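Local coordinates for protein acyl-coenzyme A oxidase acox-1.2 (PDB 5K3J) that catalyses the first, desaturating step of peroxisomal beta-oxidation on ascaroside pheromones with a five-carbon omega side chain, using FAD and oxygen, at residues Ala56-Tyr61 against Val70-Arg75; Ala311-Ala316 against Asn600-Val605. All blocks are in the same frame, centred on the assembly; numbering follows the deposited sequence.

The two contacts lie in separate parts of the helical framework, their centres 28 Å apart and their nearest atoms about 14 Å apart, without touching. Interaction 1 is local in sequence and polar: a loop lies against the helix that follows it, in the N-terminal region, with Y651 of the second subunit packing on R75. Interaction 2 is apolar and buried, and joins the end of helix 287-315 to the start of helix 601-606, far apart along the chain. In interaction 2 the side chain of A316 lies about 11 Å from a bound FAD. At interaction 1, the side chain of Y61 is about 14 Å from the bound ascaroside-CoA.

Interaction 1: residues Ala56-Tyr61 against Val70-Arg75; sequences ADIKPY and VTEGTR
E72 and R75, both directed toward the loop 56-61, send CG opposite the backbone N (chi1 171° and 180°), and a bend at chi2 of the glutamate and chi3 of the arginine swings carboxylate and guanidinium together beside the loop. R75 takes the carboxylate side-on: NE meets E72 OE1 at 2.8 Å in a nearly straight bond, while NH2 reaches E72 OE2 at 3.3 Å, both on the syn side. The backbone N of I58 also donates to E72 OE2, 3.1 Å away, from the opposite face of the carboxylate plane to NH2, which helps fix the rotation of the group. The same NH2 of R75 reaches A56 O at 3.0 Å through a weak bond. Isoleucine lies at the exposed rim of the contact, where its branches lie along the charged pair: its CG2 is 3.5 Å from E72 OE1, and CD1 sits over one face of the guanidinium. The Y61 ring crosses the carboxylate at about a right angle, with CE1 3.5 Å from E72 CG. D57, nearby, has its own salt bridges to R616 and K76. Glutamate and arginine three residues apart form an i to i+3 salt bridge on helix 66-82, here also bonded to the backbone of the loop that leads into this helix of the N-terminal region.

Interaction 2: residues Ala311-Ala316 against Asn600-Val605; sequences AARYSA and NAVSLV
R313 and V602 mark the closest backbone approach, CA to CA 6.0 Å, where the last turn of helix 287-315 packs against the first turn of helix 601-606 in a roughly antiparallel helix pair. The axes approach to 9.1 Å with 149° between their directions, and this joins the C-alpha1 region to the C-terminal helical region of the acyl-CoA oxidase fold. R313 runs alongside this junction. Its CB is 5.4 Å from CG1 of V602, too far to press on it; CG comes closer, 4.5 Å from the same CG1. From CB outward the chain stays extended, with chi2 to chi4 all near 180°, and this carries the guanidinium past the valine. There NH2 makes a salt bridge to D606, just after the second segment, and NH1 bonds to the carbonyl O of G620: a long arginine suits a place where an apolar stem must cross a buried seam to a charged end. Alanines suit the close approach of the backbones. A312 points its methyl toward helix 601-606, where its CB lies 4.2 Å from CG2 of V605. V602, beta-branched, divides its two methyls between partners: while CG1 faces the arginine stem, CG2 rests 4.0 Å from CB of A316.

Interaction 1: residues Ala56-Tyr61 against Val70-Arg75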
# COMPACT_ATOMS: atom_id res chain seq x y z
N ALA A 56 -26.04 14.09 2.26
CA ALA A 56 -25.39 13.38 1.17
C ALA A 56 -24.09 14.08 0.80
O ALA A 56 -23.95 15.28 1.02
CB ALA A 56 -26.31 13.28 -0.04
N ASP A 57 -23.13 13.33 0.27
CA ASP A 57 -21.89 13.91 -0.22
C ASP A 57 -22.22 14.96 -1.28
O ASP A 57 -23.02 14.70 -2.18
CB ASP A 57 -20.97 12.84 -0.81
CG ASP A 57 -20.58 11.78 0.22
OD1 ASP A 57 -20.58 12.09 1.42
OD2 ASP A 57 -20.27 10.64 -0.19
N ILE A 58 -21.61 16.14 -1.17
CA ILE A 58 -21.90 17.25 -2.08
C ILE A 58 -21.67 16.81 -3.53
O ILE A 58 -22.39 17.23 -4.44
CB ILE A 58 -21.06 18.51 -1.74
CG1 ILE A 58 -21.61 19.75 -2.43
CG2 ILE A 58 -19.58 18.30 -2.06
CD1 ILE A 58 -22.76 20.41 -1.69
N LYS A 59 -20.68 15.94 -3.72
CA LYS A 59 -20.42 15.27 -4.98
C LYS A 59 -19.45 14.13 -4.68
O LYS A 59 -18.89 14.09 -3.59
CB LYS A 59 -19.85 16.23 -6.03
CG LYS A 59 -18.66 17.06 -5.60
CD LYS A 59 -18.13 17.81 -6.82
CE LYS A 59 -17.37 19.08 -6.47
NZ LYS A 59 -16.89 19.74 -7.72
N PRO A 60 -19.29 13.18 -5.63
CA PRO A 60 -18.34 12.08 -5.45
C PRO A 60 -16.99 12.51 -4.88
O PRO A 60 -16.20 13.18 -5.56
CB PRO A 60 -18.18 11.53 -6.86
CG PRO A 60 -19.52 11.73 -7.46
CD PRO A 60 -20.09 12.99 -6.85
N TYR A 61 -16.73 12.11 -3.63
CA TYR A 61 -15.55 12.53 -2.88
C TYR A 61 -14.20 12.47 -3.62
O TYR A 61 -13.35 13.33 -3.39
CB TYR A 61 -15.43 11.72 -1.58
CG TYR A 61 -16.22 12.28 -0.43
CD1 TYR A 61 -17.10 13.34 -0.61
CD2 TYR A 61 -16.08 11.77 0.86
CE1 TYR A 61 -17.82 13.86 0.45
CE2 TYR A 61 -16.79 12.29 1.92
CZ TYR A 61 -17.66 13.34 1.71
OH TYR A 61 -18.38 13.86 2.77
N VAL A 70 -11.54 19.60 2.97
CA VAL A 70 -11.61 20.23 4.29
C VAL A 70 -12.96 20.92 4.46
O VAL A 70 -13.62 20.78 5.49
CB VAL A 70 -10.49 21.26 4.50
CG1 VAL A 70 -10.65 21.94 5.85
CG2 VAL A 70 -9.13 20.58 4.41
N THR A 71 -13.35 21.68 3.43
CA THR A 71 -14.63 22.36 3.40
C THR A 71 -15.79 21.39 3.61
O THR A 71 -16.71 21.66 4.39
CB THR A 71 -14.85 23.10 2.07
OG1 THR A 71 -13.84 24.11 1.91
CG2 THR A 71 -16.22 23.75 2.03
N GLU A 72 -15.74 20.26 2.92
CA GLU A 72 -16.83 19.30 2.93
C GLU A 72 -16.95 18.55 4.26
O GLU A 72 -18.05 18.25 4.71
CB GLU A 72 -16.67 18.31 1.78
CG GLU A 72 -17.63 17.13 1.79
CD GLU A 72 -19.09 17.51 1.52
OE1 GLU A 72 -19.41 18.71 1.39
OE2 GLU A 72 -19.91 16.58 1.42
N GLY A 73 -15.81 18.26 4.87
CA GLY A 73 -15.80 17.66 6.19
C GLY A 73 -16.37 18.63 7.20
O GLY A 73 -17.02 18.23 8.16
N THR A 74 -16.12 19.91 6.98
CA THR A 74 -16.60 20.97 7.86
C THR A 74 -18.08 21.27 7.61
O THR A 74 -18.85 21.51 8.56
CB THR A 74 -15.78 22.26 7.68
OG1 THR A 74 -14.47 22.07 8.21
CG2 THR A 74 -16.43 23.43 8.40
N ARG A 75 -18.48 21.26 6.34
CA ARG A 75 -19.88 21.42 5.97
C ARG A 75 -20.71 20.32 6.62
O ARG A 75 -21.69 20.59 7.32
CB ARG A 75 -20.08 21.39 4.45
CG ARG A 75 -21.54 21.54 4.02
CD ARG A 75 -21.73 21.29 2.53
NE ARG A 75 -21.78 19.86 2.22
CZ ARG A 75 -22.88 19.13 2.31
NH1 ARG A 75 -24.02 19.67 2.73
NH2 ARG A 75 -22.85 17.84 2.00

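Interaction 2: residues Ala311-Ala316 against Asn600-Val605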
# COMPACT_ATOMS: atom_id res chain seq x y z
N ALA A 311 -14.80 -5.81 -3.15
CA ALA A 311 -14.14 -6.85 -3.91
C ALA A 311 -15.10 -8.00 -4.20
O ALA A 311 -15.29 -8.37 -5.36
CB ALA A 311 -12.91 -7.35 -3.17
N ALA A 312 -15.69 -8.56 -3.15
CA ALA A 312 -16.57 -9.72 -3.28
C ALA A 312 -17.73 -9.47 -4.22
O ALA A 312 -17.96 -10.24 -5.15
CB ALA A 312 -17.08 -10.14 -1.91
N ARG A 313 -18.46 -8.38 -3.98
CA ARG A 313 -19.59 -8.02 -4.83
C ARG A 313 -19.17 -7.85 -6.29
O ARG A 313 -19.81 -8.39 -7.19
CB ARG A 313 -20.24 -6.73 -4.32
CG ARG A 313 -21.08 -6.91 -3.07
CD ARG A 313 -21.62 -5.58 -2.58
NE ARG A 313 -22.58 -5.73 -1.49
CZ ARG A 313 -23.08 -4.72 -0.79
NH1 ARG A 313 -22.71 -3.47 -1.07
NH2 ARG A 313 -23.95 -4.94 0.18
N TYR A 314 -18.08 -7.13 -6.50
CA TYR A 314 -17.57 -6.92 -7.85
C TYR A 314 -17.03 -8.22 -8.44
O TYR A 314 -17.06 -8.41 -9.66
CB TYR A 314 -16.48 -5.85 -7.87
CG TYR A 314 -15.86 -5.67 -9.23
CD1 TYR A 314 -16.52 -4.96 -10.22
CD2 TYR A 314 -14.62 -6.23 -9.54
CE1 TYR A 314 -15.97 -4.80 -11.48
CE2 TYR A 314 -14.06 -6.07 -10.80
CZ TYR A 314 -14.74 -5.36 -11.76
OH TYR A 314 -14.19 -5.20 -13.01
N SER A 315 -16.53 -9.10 -7.58
CA SER A 315 -16.00 -10.38 -8.05
C SER A 315 -17.12 -11.30 -8.52
O SER A 315 -16.88 -12.26 -9.25
CB SER A 315 -15.19 -11.06 -6.94
OG SER A 315 -14.11 -10.25 -6.52
N ALA A 316 -18.34 -11.00 -8.09
CA ALA A 316 -19.50 -11.80 -8.48
C ALA A 316 -20.24 -11.16 -9.65
O ALA A 316 -21.26 -11.67 -10.11
CB ALA A 316 -20.44 -11.99 -7.30
N ASN A 600 -21.56 -18.31 0.10
CA ASN A 600 -21.97 -17.34 1.12
C ASN A 600 -21.21 -16.02 1.03
O ASN A 600 -21.47 -15.10 1.80
CB ASN A 600 -21.78 -17.92 2.51
CG ASN A 600 -22.96 -18.75 2.97
OD1 ASN A 600 -24.12 -18.41 2.70
ND2 ASN A 600 -22.68 -19.85 3.66
N ALA A 601 -20.28 -15.94 0.07
CA ALA A 601 -19.37 -14.80 -0.06
C ALA A 601 -20.06 -13.44 -0.03
O ALA A 601 -19.69 -12.56 0.75
CB ALA A 601 -18.56 -14.93 -1.35
N VAL A 602 -21.07 -13.27 -0.87
CA VAL A 602 -21.78 -12.00 -0.98
C VAL A 602 -22.64 -11.76 0.26
O VAL A 602 -22.86 -10.62 0.66
CB VAL A 602 -22.64 -11.96 -2.25
CG1 VAL A 602 -23.41 -10.65 -2.35
CG2 VAL A 602 -21.76 -12.14 -3.48
N SER A 603 -23.10 -12.85 0.88
CA SER A 603 -23.92 -12.76 2.08
C SER A 603 -23.09 -12.40 3.31
O SER A 603 -23.55 -11.66 4.18
CB SER A 603 -24.65 -14.09 2.33
OG SER A 603 -25.54 -14.38 1.27
N LEU A 604 -21.87 -12.91 3.39
CA LEU A 604 -21.01 -12.66 4.54
C LEU A 604 -20.59 -11.20 4.63
O LEU A 604 -20.28 -10.70 5.71
CB LEU A 604 -19.77 -13.57 4.51
CG LEU A 604 -19.97 -15.03 4.93
CD1 LEU A 604 -18.68 -15.83 4.75
CD2 LEU A 604 -20.47 -15.13 6.36
N VAL A 605 -20.59 -10.51 3.49
CA VAL A 605 -20.18 -9.11 3.45
C VAL A 605 -21.40 -8.18 3.48
O VAL A 605 -21.33 -7.09 4.04
CB VAL A 605 -19.32 -8.80 2.22
CG1 VAL A 605 -17.99 -9.55 2.29
CG2 VAL A 605 -20.06 -9.13 0.93